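Long-range contacts in putative flagella-related protein H (Methanocaldococcus jannaschii DSM 2661, PDB 4WIA), which probably binds and hydrolyses ATP as a P-loop component of the archaellum, the archaeal flagellum: residues V61-T66 against Y96-D101; G107-V112 against A131-D136; I125-S130 against I160-P165; S57-S62 against A89-P94. All coordinates share one frame; numbering follows the deposited sequence.

Contact 1: V61-T66 against Y96-D101; sequences VSTQLT and YPLIAD. With SO4 (sulfate ion), chain F.
The Ile99 side chain lies flat against two peptide groups of the opposing loop. Its CG1 sits squarely over the face of the peptide joining Gln64 to Leu65, 3.6 Å from Gln64 C. Its CD1 lies over the next peptide, 3.6 Å from Leu65 O, and Thr63 O comes up beside CG1. This is the loop that follows strand 58-62 in the P-loop NTPase fold of the KaiC family, packed on the short helix 96-100. CG1 points away from the carbonyl carbon of Ile99 (chi1 -72°), which lays the long branch along the loop. Cut back to an alanine, Ile99 would lose CG1 and CD1, which would probably open a gap between helix 96-100 and the two peptides. Leu98 meets Thr63 alongside it, both side chains pointing the same way, with Leu98 CD1 3.8 Å from Thr63 CG2. The hydroxyl of Thr63 is turned from this contact and bonds Ser128 N. No hydrogen bond joins the two segments. The turn is held from within: Ser62 OG accepts from Gln64 N at 3.0 Å and from Leu65 N at 2.9 Å, an ST turn and ST motif on one oxygen. Thr66 then caps the helix that follows. Gln64, which by similarity binds ATP, stretches out from the turn beyond CG to a sulfate that Lys40 and Asn164 also hold. Gln64 NE2 donates to the sulfate O2 at 2.8 Å, with a bent N-H...O angle of 140°.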
loop_
_atom_site.group_PDB
_atom_site.type_symbol
_atom_site.label_atom_id
_atom_site.label_comp_id
_atom_site.label_asym_id
_atom_site.label_seq_id
_atom_site.Cartn_x
_atom_site.Cartn_y
_atom_site.Cartn_z
ATOM N N VAL A 61 -12.920 -10.203 17.236
ATOM C CA VAL A 61 -13.953 -10.614 18.129
ATOM C C VAL A 61 -13.673 -9.935 19.462
ATOM O O VAL A 61 -12.660 -10.209 20.080
ATOM C CB VAL A 61 -13.940 -12.140 18.332
ATOM C CG1 VAL A 61 -15.075 -12.609 19.272
ATOM C CG2 VAL A 61 -14.028 -12.865 17.008
ATOM N N SER A 62 -14.595 -9.085 19.900
ATOM C CA SER A 62 -14.464 -8.315 21.115
ATOM C C SER A 62 -15.547 -8.724 22.158
ATOM O O SER A 62 -16.718 -8.673 21.869
ATOM C CB SER A 62 -14.679 -6.824 20.811
ATOM O OG SER A 62 -14.657 -6.049 21.998
ATOM N N THR A 63 -15.120 -8.999 23.379
ATOM C CA THR A 63 -16.004 -9.133 24.504
ATOM C C THR A 63 -16.307 -7.826 25.196
ATOM O O THR A 63 -16.901 -7.839 26.254
ATOM C CB THR A 63 -15.358 -10.059 25.550
ATOM O OG1 THR A 63 -14.042 -9.596 25.891
ATOM C CG2 THR A 63 -15.227 -11.445 24.975
ATOM N N GLN A 64 -15.859 -6.688 24.647
ATOM C CA GLN A 64 -15.967 -5.400 25.367
ATOM C C GLN A 64 -16.669 -4.263 24.614
ATOM O O GLN A 64 -17.344 -3.481 25.234
ATOM C CB GLN A 64 -14.572 -4.943 25.801
ATOM C CG GLN A 64 -13.916 -5.919 26.759
ATOM C CD GLN A 64 -12.536 -5.469 27.177
ATOM O OE1 GLN A 64 -12.073 -4.418 26.775
ATOM N NE2 GLN A 64 -11.844 -6.307 27.927
ATOM N N LEU A 65 -16.518 -4.183 23.301
ATOM C CA LEU A 65 -17.007 -3.066 22.555
ATOM C C LEU A 65 -18.014 -3.484 21.501
ATOM O O LEU A 65 -17.787 -4.408 20.696
ATOM C CB LEU A 65 -15.836 -2.347 21.865
ATOM C CG LEU A 65 -14.681 -1.845 22.766
ATOM C CD1 LEU A 65 -13.577 -1.245 21.952
ATOM C CD2 LEU A 65 -15.160 -0.783 23.792
ATOM N N THR A 66 -19.104 -2.726 21.456
ATOM C CA THR A 66 -20.055 -2.801 20.355
ATOM C C THR A 66 -19.356 -2.265 19.136
ATOM O O THR A 66 -18.254 -1.712 19.236
ATOM C CB THR A 66 -21.282 -1.909 20.567
ATOM O OG1 THR A 66 -20.850 -0.556 20.737
ATOM C CG2 THR A 66 -22.096 -2.339 21.764
ATOM N N TYR A 96 -22.159 -9.720 22.416
ATOM C CA TYR A 96 -23.154 -8.906 23.195
ATOM C C TYR A 96 -23.412 -9.356 24.613
ATOM O O TYR A 96 -23.521 -8.528 25.517
ATOM C CB TYR A 96 -24.493 -8.810 22.458
ATOM C CG TYR A 96 -24.348 -8.162 21.103
ATOM C CD1 TYR A 96 -24.014 -6.811 21.004
ATOM C CD2 TYR A 96 -24.475 -8.913 19.911
ATOM C CE1 TYR A 96 -23.830 -6.202 19.769
ATOM C CE2 TYR A 96 -24.298 -8.312 18.668
ATOM C CZ TYR A 96 -23.971 -6.954 18.609
ATOM O OH TYR A 96 -23.811 -6.334 17.396
ATOM N N PRO A 97 -23.534 -10.670 24.821
ATOM C CA PRO A 97 -23.874 -11.068 26.186
ATOM C C PRO A 97 -22.777 -10.734 27.213
ATOM O O PRO A 97 -23.093 -10.528 28.410
ATOM C CB PRO A 97 -24.095 -12.592 26.081
ATOM C CG PRO A 97 -24.257 -12.901 24.626
ATOM C CD PRO A 97 -23.609 -11.796 23.854
ATOM N N LEU A 98 -21.514 -10.716 26.782
ATOM C CA LEU A 98 -20.451 -10.336 27.698
ATOM C C LEU A 98 -20.334 -8.834 27.799
ATOM O O LEU A 98 -19.947 -8.346 28.850
ATOM C CB LEU A 98 -19.101 -10.951 27.336
ATOM C CG LEU A 98 -19.067 -12.443 27.696
ATOM C CD1 LEU A 98 -17.785 -13.101 27.223
ATOM C CD2 LEU A 98 -19.211 -12.705 29.195
ATOM N N ILE A 99 -20.610 -8.124 26.703
ATOM C CA ILE A 99 -20.593 -6.652 26.651
ATOM C C ILE A 99 -21.709 -6.111 27.546
ATOM O O ILE A 99 -21.492 -5.251 28.359
ATOM C CB ILE A 99 -20.827 -6.160 25.204
ATOM C CG1 ILE A 99 -19.581 -6.434 24.320
ATOM C CG2 ILE A 99 -21.177 -4.695 25.190
ATOM C CD1 ILE A 99 -19.865 -6.496 22.829
ATOM N N ALA A 100 -22.898 -6.680 27.397
ATOM C CA ALA A 100 -24.076 -6.336 28.208
ATOM C C ALA A 100 -24.003 -6.821 29.664
ATOM O O ALA A 100 -24.526 -6.160 30.565
ATOM C CB ALA A 100 -25.340 -6.867 27.541
ATOM N N ASP A 101 -23.387 -7.973 29.895
ATOM C CA ASP A 101 -23.157 -8.447 31.260
ATOM C C ASP A 101 -21.836 -9.190 31.395
ATOM O O ASP A 101 -21.712 -10.326 30.958
ATOM C CB ASP A 101 -24.318 -9.326 31.763
ATOM C CG ASP A 101 -24.062 -9.886 33.142
ATOM O OD1 ASP A 101 -23.242 -9.335 33.892
ATOM O OD2 ASP A 101 -24.694 -10.892 33.477
HETATM S S SO4 F . -9.071 -7.215 30.106
HETATM O O1 SO4 F . -7.725 -7.143 30.697
HETATM O O2 SO4 F . -9.759 -5.921 29.802
HETATM O O3 SO4 F . -9.809 -7.881 31.213
HETATM O O4 SO4 F . -9.134 -8.016 28.824
#

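Contact 2: G107-V112 against A131-D136; sequences GFLKKV and ALIAND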
loop_
_atom_site.group_PDB
_atom_site.type_symbol
_atom_site.label_atom_id
_atom_site.label_comp_id
_atom_site.label_asym_id
_atom_site.label_seq_id
_atom_site.Cartn_x
_atom_site.Cartn_y
_atom_site.Cartn_z
ATOM N N GLY A 107 -22.197 -21.086 26.009
ATOM C CA GLY A 107 -21.285 -21.910 25.184
ATOM C C GLY A 107 -20.487 -21.065 24.252
ATOM O O GLY A 107 -20.607 -21.157 23.011
ATOM N N PHE A 108 -19.661 -20.217 24.856
ATOM C CA PHE A 108 -18.866 -19.282 24.079
ATOM C C PHE A 108 -17.852 -20.001 23.237
ATOM O O PHE A 108 -17.695 -19.711 22.058
ATOM C CB PHE A 108 -18.188 -18.298 25.016
ATOM C CG PHE A 108 -19.153 -17.346 25.659
ATOM C CD1 PHE A 108 -19.935 -16.517 24.865
ATOM C CD2 PHE A 108 -19.327 -17.317 27.050
ATOM C CE1 PHE A 108 -20.838 -15.637 25.426
ATOM C CE2 PHE A 108 -20.233 -16.431 27.616
ATOM C CZ PHE A 108 -20.975 -15.568 26.796
ATOM N N LEU A 109 -17.195 -20.977 23.834
ATOM C CA LEU A 109 -16.123 -21.692 23.155
ATOM C C LEU A 109 -16.580 -22.531 21.971
ATOM O O LEU A 109 -15.880 -22.663 20.973
ATOM C CB LEU A 109 -15.351 -22.539 24.186
ATOM C CG LEU A 109 -14.682 -21.693 25.299
ATOM C CD1 LEU A 109 -13.729 -22.556 26.108
ATOM C CD2 LEU A 109 -13.947 -20.445 24.812
ATOM N N LYS A 110 -17.755 -23.117 22.094
ATOM C CA LYS A 110 -18.379 -23.824 20.986
ATOM C C LYS A 110 -18.646 -22.871 19.813
ATOM O O LYS A 110 -18.298 -23.184 18.689
ATOM C CB LYS A 110 -19.660 -24.460 21.492
ATOM C CG LYS A 110 -20.468 -25.168 20.417
ATOM C CD LYS A 110 -21.730 -25.772 20.984
ATOM C CE LYS A 110 -22.654 -26.180 19.858
ATOM N NZ LYS A 110 -23.736 -27.063 20.344
ATOM N N LYS A 111 -19.221 -21.697 20.095
ATOM C CA LYS A 111 -19.425 -20.646 19.065
ATOM C C LYS A 111 -18.124 -20.219 18.377
ATOM O O LYS A 111 -18.044 -20.080 17.153
ATOM C CB LYS A 111 -20.068 -19.397 19.682
ATOM C CG LYS A 111 -21.571 -19.495 19.911
ATOM C CD LYS A 111 -22.396 -18.623 18.936
ATOM C CE LYS A 111 -23.857 -18.430 19.328
ATOM N NZ LYS A 111 -24.842 -19.441 18.829
ATOM N N VAL A 112 -17.110 -19.991 19.191
ATOM C CA VAL A 112 -15.800 -19.655 18.686
ATOM C C VAL A 112 -15.270 -20.716 17.717
ATOM O O VAL A 112 -14.681 -20.384 16.690
ATOM C CB VAL A 112 -14.802 -19.479 19.869
ATOM C CG1 VAL A 112 -13.346 -19.588 19.410
ATOM C CG2 VAL A 112 -15.075 -18.162 20.560
ATOM N N ALA A 131 -11.935 -13.879 28.933
ATOM C CA ALA A 131 -13.348 -13.712 29.311
ATOM C C ALA A 131 -14.223 -14.828 28.714
ATOM O O ALA A 131 -15.125 -15.349 29.387
ATOM C CB ALA A 131 -13.871 -12.367 28.888
ATOM N N LEU A 132 -13.951 -15.235 27.476
ATOM C CA LEU A 132 -14.744 -16.292 26.826
ATOM C C LEU A 132 -14.542 -17.652 27.479
ATOM O O LEU A 132 -15.494 -18.426 27.596
ATOM C CB LEU A 132 -14.371 -16.380 25.354
ATOM C CG LEU A 132 -14.787 -15.178 24.508
ATOM C CD1 LEU A 132 -14.143 -15.188 23.130
ATOM C CD2 LEU A 132 -16.302 -15.075 24.337
ATOM N N ILE A 133 -13.315 -17.968 27.890
ATOM C CA ILE A 133 -13.077 -19.200 28.630
ATOM C C ILE A 133 -13.744 -19.133 30.004
ATOM O O ILE A 133 -14.530 -20.010 30.365
ATOM C CB ILE A 133 -11.578 -19.495 28.795
ATOM C CG1 ILE A 133 -10.975 -19.685 27.395
ATOM C CG2 ILE A 133 -11.371 -20.735 29.670
ATOM C CD1 ILE A 133 -9.452 -19.621 27.296
ATOM N N ALA A 134 -13.444 -18.081 30.759
ATOM C CA ALA A 134 -13.883 -17.971 32.149
ATOM C C ALA A 134 -15.392 -18.028 32.279
ATOM O O ALA A 134 -15.886 -18.423 33.315
ATOM C CB ALA A 134 -13.351 -16.691 32.774
ATOM N N ASN A 135 -16.109 -17.603 31.242
ATOM C CA ASN A 135 -17.545 -17.627 31.260
ATOM C C ASN A 135 -18.183 -18.701 30.399
ATOM O O ASN A 135 -19.399 -18.696 30.205
ATOM C CB ASN A 135 -18.078 -16.269 30.880
ATOM C CG ASN A 135 -17.655 -15.222 31.857
ATOM O OD1 ASN A 135 -18.021 -15.277 33.004
ATOM N ND2 ASN A 135 -16.850 -14.287 31.426
ATOM N N ASP A 136 -17.384 -19.640 29.920
ATOM C CA ASP A 136 -17.925 -20.739 29.134
ATOM C C ASP A 136 -18.673 -21.727 30.030
ATOM O O ASP A 136 -18.283 -21.974 31.174
ATOM C CB ASP A 136 -16.828 -21.458 28.384
ATOM C CG ASP A 136 -17.356 -22.579 27.556
ATOM O OD1 ASP A 136 -17.934 -22.275 26.500
ATOM O OD2 ASP A 136 -17.192 -23.765 27.976
#
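In the P-loop NTPase fold, the start of helix 108-114 docks against the end of helix 129-134, and Asp136 offers a carboxylate to the first turn of helix 108-114. Leu109 N donates to Asp136 OD1 at 3.1 Å with an angle of 164°. The N-H arrives from above the carboxylate plane, 38° out of it. CG of Asp136 is swung opposite its own backbone N (chi1 -179°), which brings the carboxylate to the helix start. OD2 is held by Ser138 OG, so both oxygens have partners. The carboxylate also rests against Leu109, whose CG is 3.5 Å from OD1. A leucine in place of Asp136 would probably leave Leu109 N without its acceptor and Ser138 OG without its mate. Beyond this bond the two helices meet through apolar groups. Phe108 and Leu132 cross at about a right angle, with Phe108 CB 3.8 Å from Leu132 CD2. The Phe108 ring turns an edge to the backbone of Asn135, and its CD2 lies 3.4 Å from Asn135 O. Leu109 CD2 reaches Ile133 CG1 at 4.0 Å, and Val112 CG2 touches Leu132 CD1 at a similar distance. Asn135 ends its helix by folding back: ND2 donates to Ala131 O at 2.9 Å. Asn135 N reaches the same oxygen from the opposite face of the carbonyl. Leu98 packs on Phe108, Leu132 and Asn135. A negative group beside the N-H groups of a helix start probably steadies that helix end's partial positive charge. Here an acid from the end of one helix is bonded to a first-turn N-H of another, within the P-loop NTPase fold.

Contact 3: I125-S130 against I160-P165; sequences IFDSIS and ICTVNP. With SO4 (sulfate ion), chain F.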
loop_
_atom_site.group_PDB
_atom_site.type_symbol
_atom_site.label_atom_id
_atom_site.label_comp_id
_atom_site.label_asym_id
_atom_site.label_seq_id
_atom_site.Cartn_x
_atom_site.Cartn_y
_atom_site.Cartn_z
ATOM N N ILE A 125 -8.691 -12.232 15.675
ATOM C CA ILE A 125 -8.323 -11.682 16.971
ATOM C C ILE A 125 -9.440 -11.975 17.997
ATOM O O ILE A 125 -10.567 -11.613 17.719
ATOM C CB ILE A 125 -8.131 -10.174 16.812
ATOM C CG1 ILE A 125 -6.938 -9.906 15.887
ATOM C CG2 ILE A 125 -7.889 -9.508 18.147
ATOM C CD1 ILE A 125 -6.669 -8.469 15.494
ATOM N N PHE A 126 -9.097 -12.507 19.190
ATOM C CA PHE A 126 -10.030 -12.619 20.269
ATOM C C PHE A 126 -9.601 -11.741 21.430
ATOM O O PHE A 126 -8.638 -12.043 22.112
ATOM C CB PHE A 126 -10.159 -14.070 20.765
ATOM C CG PHE A 126 -10.582 -15.017 19.681
ATOM C CD1 PHE A 126 -11.891 -15.131 19.352
ATOM C CD2 PHE A 126 -9.659 -15.679 18.918
ATOM C CE1 PHE A 126 -12.325 -15.949 18.325
ATOM C CE2 PHE A 126 -10.077 -16.478 17.870
ATOM C CZ PHE A 126 -11.424 -16.595 17.570
ATOM N N ASP A 127 -10.346 -10.665 21.662
ATOM C CA ASP A 127 -10.038 -9.759 22.735
ATOM C C ASP A 127 -11.311 -9.624 23.573
ATOM O O ASP A 127 -12.090 -8.711 23.310
ATOM C CB ASP A 127 -9.635 -8.409 22.109
ATOM C CG ASP A 127 -9.334 -7.344 23.145
ATOM O OD1 ASP A 127 -8.963 -7.741 24.272
ATOM O OD2 ASP A 127 -9.446 -6.127 22.827
ATOM N N SER A 128 -11.583 -10.490 24.556
ATOM C CA SER A 128 -10.656 -11.297 25.326
ATOM C C SER A 128 -10.997 -12.784 25.212
ATOM O O SER A 128 -12.160 -13.187 25.380
ATOM C CB SER A 128 -10.841 -10.853 26.783
ATOM O OG SER A 128 -10.404 -11.801 27.753
ATOM N N ILE A 129 -9.987 -13.605 24.974
ATOM C CA ILE A 129 -10.181 -15.028 25.017
ATOM C C ILE A 129 -10.326 -15.469 26.479
ATOM O O ILE A 129 -11.105 -16.375 26.766
ATOM C CB ILE A 129 -9.075 -15.802 24.298
ATOM C CG1 ILE A 129 -9.552 -17.184 23.889
ATOM C CG2 ILE A 129 -7.880 -15.977 25.199
ATOM C CD1 ILE A 129 -10.720 -17.216 22.930
ATOM N N SER A 130 -9.663 -14.781 27.408
ATOM C CA SER A 130 -9.798 -15.126 28.828
ATOM C C SER A 130 -11.240 -14.944 29.346
ATOM O O SER A 130 -11.736 -15.806 30.088
ATOM C CB SER A 130 -8.775 -14.398 29.720
ATOM O OG SER A 130 -9.019 -13.009 29.824
ATOM N N ILE A 160 -4.706 -14.161 17.321
ATOM C CA ILE A 160 -4.207 -13.317 18.349
ATOM C C ILE A 160 -5.257 -13.270 19.441
ATOM O O ILE A 160 -6.357 -12.870 19.153
ATOM C CB ILE A 160 -3.980 -11.856 17.782
ATOM C CG1 ILE A 160 -3.053 -11.880 16.574
ATOM C CG2 ILE A 160 -3.399 -10.971 18.853
ATOM C CD1 ILE A 160 -2.820 -10.526 15.883
ATOM N N CYS A 161 -4.891 -13.591 20.690
ATOM C CA CYS A 161 -5.799 -13.476 21.819
ATOM C C CYS A 161 -5.226 -12.621 22.925
ATOM O O CYS A 161 -4.028 -12.626 23.192
ATOM C CB CYS A 161 -6.064 -14.824 22.444
ATOM S SG CYS A 161 -6.605 -16.165 21.366
ATOM N N THR A 162 -6.100 -11.915 23.626
ATOM C CA THR A 162 -5.703 -11.317 24.882
ATOM C C THR A 162 -6.182 -12.178 26.067
ATOM O O THR A 162 -7.244 -12.773 26.022
ATOM C CB THR A 162 -6.229 -9.899 25.011
ATOM O OG1 THR A 162 -7.641 -9.926 25.118
ATOM C CG2 THR A 162 -5.845 -9.067 23.761
ATOM N N VAL A 163 -5.391 -12.146 27.128
ATOM C CA VAL A 163 -5.644 -12.882 28.314
ATOM C C VAL A 163 -5.444 -11.966 29.514
ATOM O O VAL A 163 -4.377 -11.347 29.649
ATOM C CB VAL A 163 -4.614 -14.008 28.404
ATOM C CG1 VAL A 163 -4.647 -14.675 29.786
ATOM C CG2 VAL A 163 -4.827 -15.023 27.303
ATOM N N ASN A 164 -6.455 -11.850 30.368
ATOM C CA ASN A 164 -6.300 -11.186 31.650
ATOM C C ASN A 164 -6.068 -12.255 32.694
ATOM O O ASN A 164 -6.954 -13.043 32.966
ATOM C CB ASN A 164 -7.534 -10.355 31.974
ATOM C CG ASN A 164 -7.457 -9.683 33.351
ATOM O OD1 ASN A 164 -6.633 -10.020 34.204
ATOM N ND2 ASN A 164 -8.337 -8.718 33.567
ATOM N N PRO A 165 -4.871 -12.301 33.291
ATOM C CA PRO A 165 -4.588 -13.443 34.159
ATOM C C PRO A 165 -5.463 -13.505 35.416
ATOM O O PRO A 165 -5.540 -14.563 36.029
ATOM C CB PRO A 165 -3.096 -13.257 34.525
ATOM C CG PRO A 165 -2.824 -11.809 34.328
ATOM C CD PRO A 165 -3.721 -11.385 33.199
HETATM S S SO4 F . -9.071 -7.215 30.106
HETATM O O1 SO4 F . -7.725 -7.143 30.697
HETATM O O2 SO4 F . -9.759 -5.921 29.802
HETATM O O3 SO4 F . -9.809 -7.881 31.213
HETATM O O4 SO4 F . -9.134 -8.016 28.824
#
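The Asp127 carboxylate is gripped through both oxygens. OD1 takes the hydroxyl of Thr162 at 2.7 Å from OG1, on the anti side and 21° out of the carboxylate plane. OD2 accepts from Tyr60 and also bonds Ser41, a P-loop residue that by similarity binds magnesium. Asp127 closes a hydrophobic strand of the P-loop NTPase fold, consistent with a Walker B aspartate. The peptide bond between it and Ser128 is cis, as at the same place in RecA. Strands 123-127 and 158-163 run parallel here. Phe126 N bonds Ile160 O at 2.8 Å, and Thr162 N returns a bond to Phe126 O. Ile125 and Ile160 lie side by side on one face of the sheet. On the other face Cys161 SG comes obliquely to the Phe126 ring, 3.9 Å from CD2. Past the strand the chain turns into helix 129-134, and Thr162 O receives weak bonds from Ile129 N and Ser130 N. Ile129 CG2 stands between the backbone N and the carbonyl carbon, facing Cys161 CB at 3.5 Å, a tight fit. Ser128 OG caps the new helix through Ala131 N. Ser130 OG accepts from Asn164 N at 2.9 Å in a nearly straight bond (174°) and has a second partner in Glu167. Asn164 carries its CG opposite the backbone N, reaching from the strand end to the sulfate near the P-loop. There Asn164 ND2 donates to the sulfate O3 at 2.9 Å, with an angle of 164°.

Contact 4: S57-S62 against A89-P94; sequences SVTYVS and ALLYIP
Tyr60 and Tyr92 stand side by side on one face of two neighbouring parallel strands in the central sheet of the P-loop NTPase fold. Both place CG opposite the backbone N (chi1 -164° and -175°); from one face of the sheet the two rings then run the same way. Their planes differ by 31° and the rings meet obliquely, with Tyr60 CD1 3.8 Å from Tyr92 CE1. The two hydroxyls then part: that of Tyr60 turns to Asp127 on the P-loop side, while that of Tyr92 bonds Leu65 O. Leu90 is on the same face, and its CD1 bends back over the neighbouring strand to lie 3.5 Å from Val58 O. The opposite face carries Thr59, Val61, Leu91 and Ile93. Thr59 and Leu91 run alongside each other, with Thr59 OG1 3.7 Å from Leu91 CD2. That hydroxyl has its polar partner in Phe118 O. The Val61 and Ile93 side chains cross at a slant, with Val61 CG2 4.0 Å from Ile93 CB. The backbones are laced in parallel sheet fashion: Val58 N to Ala89 O, Leu91 N to Val58 O, Tyr60 N to Leu91 O, Ile93 N to Tyr60 O and Ser62 N to Ile93 O. Of these, Tyr60 N to Leu91 O measures 2.8 Å. The bond from Val58 N to Ala89 O is longer, at 3.1 Å. Phe70 stacks on Tyr92 and meets Tyr60. Helix 40-53 packs on Val58 and Tyr60, and helix 82-87 on Leu90 and Tyr92. Strand 58-62 lies between 123-127 and strand 90-94, which is outermost in this chain.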
loop_
_atom_site.group_PDB
_atom_site.type_symbol
_atom_site.label_atom_id
_atom_site.label_comp_id
_atom_site.label_asym_id
_atom_site.label_seq_id
_atom_site.Cartn_x
_atom_site.Cartn_y
_atom_site.Cartn_z
ATOM N N SER A 57 -6.977 -9.479 5.503
ATOM C CA SER A 57 -8.296 -9.388 6.058
ATOM C C SER A 57 -8.209 -9.771 7.527
ATOM O O SER A 57 -7.345 -10.521 7.895
ATOM C CB SER A 57 -9.244 -10.317 5.339
ATOM O OG SER A 57 -8.758 -11.663 5.330
ATOM N N VAL A 58 -9.082 -9.199 8.355
ATOM C CA VAL A 58 -9.053 -9.421 9.757
ATOM C C VAL A 58 -10.472 -9.701 10.276
ATOM O O VAL A 58 -11.422 -9.025 9.878
ATOM C CB VAL A 58 -8.494 -8.180 10.473
ATOM C CG1 VAL A 58 -8.538 -8.367 11.975
ATOM C CG2 VAL A 58 -7.064 -7.917 10.047
ATOM N N THR A 59 -10.584 -10.649 11.199
ATOM C CA THR A 59 -11.721 -10.776 12.046
ATOM C C THR A 59 -11.347 -10.317 13.444
ATOM O O THR A 59 -10.336 -10.781 14.010
ATOM C CB THR A 59 -12.183 -12.239 12.154
ATOM O OG1 THR A 59 -12.678 -12.655 10.884
ATOM C CG2 THR A 59 -13.339 -12.403 13.191
ATOM N N TYR A 60 -12.166 -9.440 14.026
ATOM C CA TYR A 60 -11.910 -8.979 15.378
ATOM C C TYR A 60 -13.109 -9.324 16.247
ATOM O O TYR A 60 -14.165 -8.758 16.049
ATOM C CB TYR A 60 -11.623 -7.477 15.354
ATOM C CG TYR A 60 -10.966 -6.904 16.609
ATOM C CD1 TYR A 60 -11.574 -6.982 17.834
ATOM C CD2 TYR A 60 -9.742 -6.269 16.540
ATOM C CE1 TYR A 60 -11.002 -6.485 18.981
ATOM C CE2 TYR A 60 -9.149 -5.730 17.681
ATOM C CZ TYR A 60 -9.763 -5.829 18.885
ATOM O OH TYR A 60 -9.216 -5.315 20.052
ATOM N N VAL A 61 -12.920 -10.203 17.236
ATOM C CA VAL A 61 -13.953 -10.614 18.129
ATOM C C VAL A 61 -13.673 -9.935 19.462
ATOM O O VAL A 61 -12.660 -10.209 20.080
ATOM C CB VAL A 61 -13.940 -12.140 18.332
ATOM C CG1 VAL A 61 -15.075 -12.609 19.272
ATOM C CG2 VAL A 61 -14.028 -12.865 17.008
ATOM N N SER A 62 -14.595 -9.085 19.900
ATOM C CA SER A 62 -14.464 -8.315 21.115
ATOM C C SER A 62 -15.547 -8.724 22.158
ATOM O O SER A 62 -16.718 -8.673 21.869
ATOM C CB SER A 62 -14.679 -6.824 20.811
ATOM O OG SER A 62 -14.657 -6.049 21.998
ATOM N N ALA A 89 -13.572 -6.462 4.410
ATOM C CA ALA A 89 -12.199 -6.644 4.761
ATOM C C ALA A 89 -11.959 -6.809 6.243
ATOM O O ALA A 89 -11.156 -7.704 6.659
ATOM C CB ALA A 89 -11.382 -5.508 4.253
ATOM N N LEU A 90 -12.656 -6.022 7.038
ATOM C CA LEU A 90 -12.691 -6.211 8.501
ATOM C C LEU A 90 -14.071 -6.743 8.914
ATOM O O LEU A 90 -15.090 -6.137 8.609
ATOM C CB LEU A 90 -12.428 -4.881 9.212
ATOM C CG LEU A 90 -12.634 -4.827 10.735
ATOM C CD1 LEU A 90 -11.787 -5.886 11.409
ATOM C CD2 LEU A 90 -12.348 -3.462 11.357
ATOM N N LEU A 91 -14.104 -7.902 9.611
ATOM C CA LEU A 91 -15.304 -8.458 10.139
ATOM C C LEU A 91 -15.196 -8.308 11.628
ATOM O O LEU A 91 -14.311 -8.883 12.286
ATOM C CB LEU A 91 -15.384 -9.955 9.779
ATOM C CG LEU A 91 -16.439 -10.819 10.414
ATOM C CD1 LEU A 91 -17.843 -10.334 10.002
ATOM C CD2 LEU A 91 -16.225 -12.281 10.056
ATOM N N TYR A 92 -16.096 -7.502 12.174
ATOM C CA TYR A 92 -16.085 -7.160 13.580
ATOM C C TYR A 92 -17.234 -7.883 14.299
ATOM O O TYR A 92 -18.364 -7.765 13.910
ATOM C CB TYR A 92 -16.226 -5.630 13.768
ATOM C CG TYR A 92 -16.087 -5.247 15.207
ATOM C CD1 TYR A 92 -14.856 -5.232 15.802
ATOM C CD2 TYR A 92 -17.197 -5.038 16.011
ATOM C CE1 TYR A 92 -14.714 -4.934 17.149
ATOM C CE2 TYR A 92 -17.076 -4.733 17.374
ATOM C CZ TYR A 92 -15.808 -4.681 17.924
ATOM O OH TYR A 92 -15.659 -4.392 19.263
ATOM N N ILE A 93 -16.917 -8.609 15.377
ATOM C CA ILE A 93 -17.877 -9.465 16.057
ATOM C C ILE A 93 -18.008 -9.078 17.525
ATOM O O ILE A 93 -17.177 -9.481 18.370
ATOM C CB ILE A 93 -17.405 -10.904 16.008
ATOM C CG1 ILE A 93 -17.136 -11.318 14.552
ATOM C CG2 ILE A 93 -18.461 -11.835 16.677
ATOM C CD1 ILE A 93 -18.377 -11.393 13.683
ATOM N N PRO A 94 -19.009 -8.285 17.844
ATOM C CA PRO A 94 -19.226 -8.000 19.255
ATOM C C PRO A 94 -19.909 -9.181 19.976
ATOM O O PRO A 94 -20.973 -9.612 19.543
ATOM C CB PRO A 94 -20.133 -6.749 19.250
ATOM C CG PRO A 94 -20.639 -6.618 17.853
ATOM C CD PRO A 94 -19.863 -7.507 16.939
#

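From the N terminus, contact 4 comes first. It pairs strand 58-62 with strand 90-94, across helices 67-76 and 82-87, in a beta-alpha-beta unit. Contact 1 starts from the same strand, sharing Val61 and Ser62, and closes one step later on helix 96-100. Both are complete before contact 2 opens at helix 108-114. Contacts 2 and 3 then cross: segment 125-130 lies between the two segments of contact 2, and 160-165 follows both. Helix 129-134 serves each of them. Val61 bonds to Ile125 and Asp127, joining strand 58-62 to 123-127. Leu98 packs on Phe108 and Leu132, tying contact 1 to contact 2. Contacts 1 and 3 meet at one sulfate.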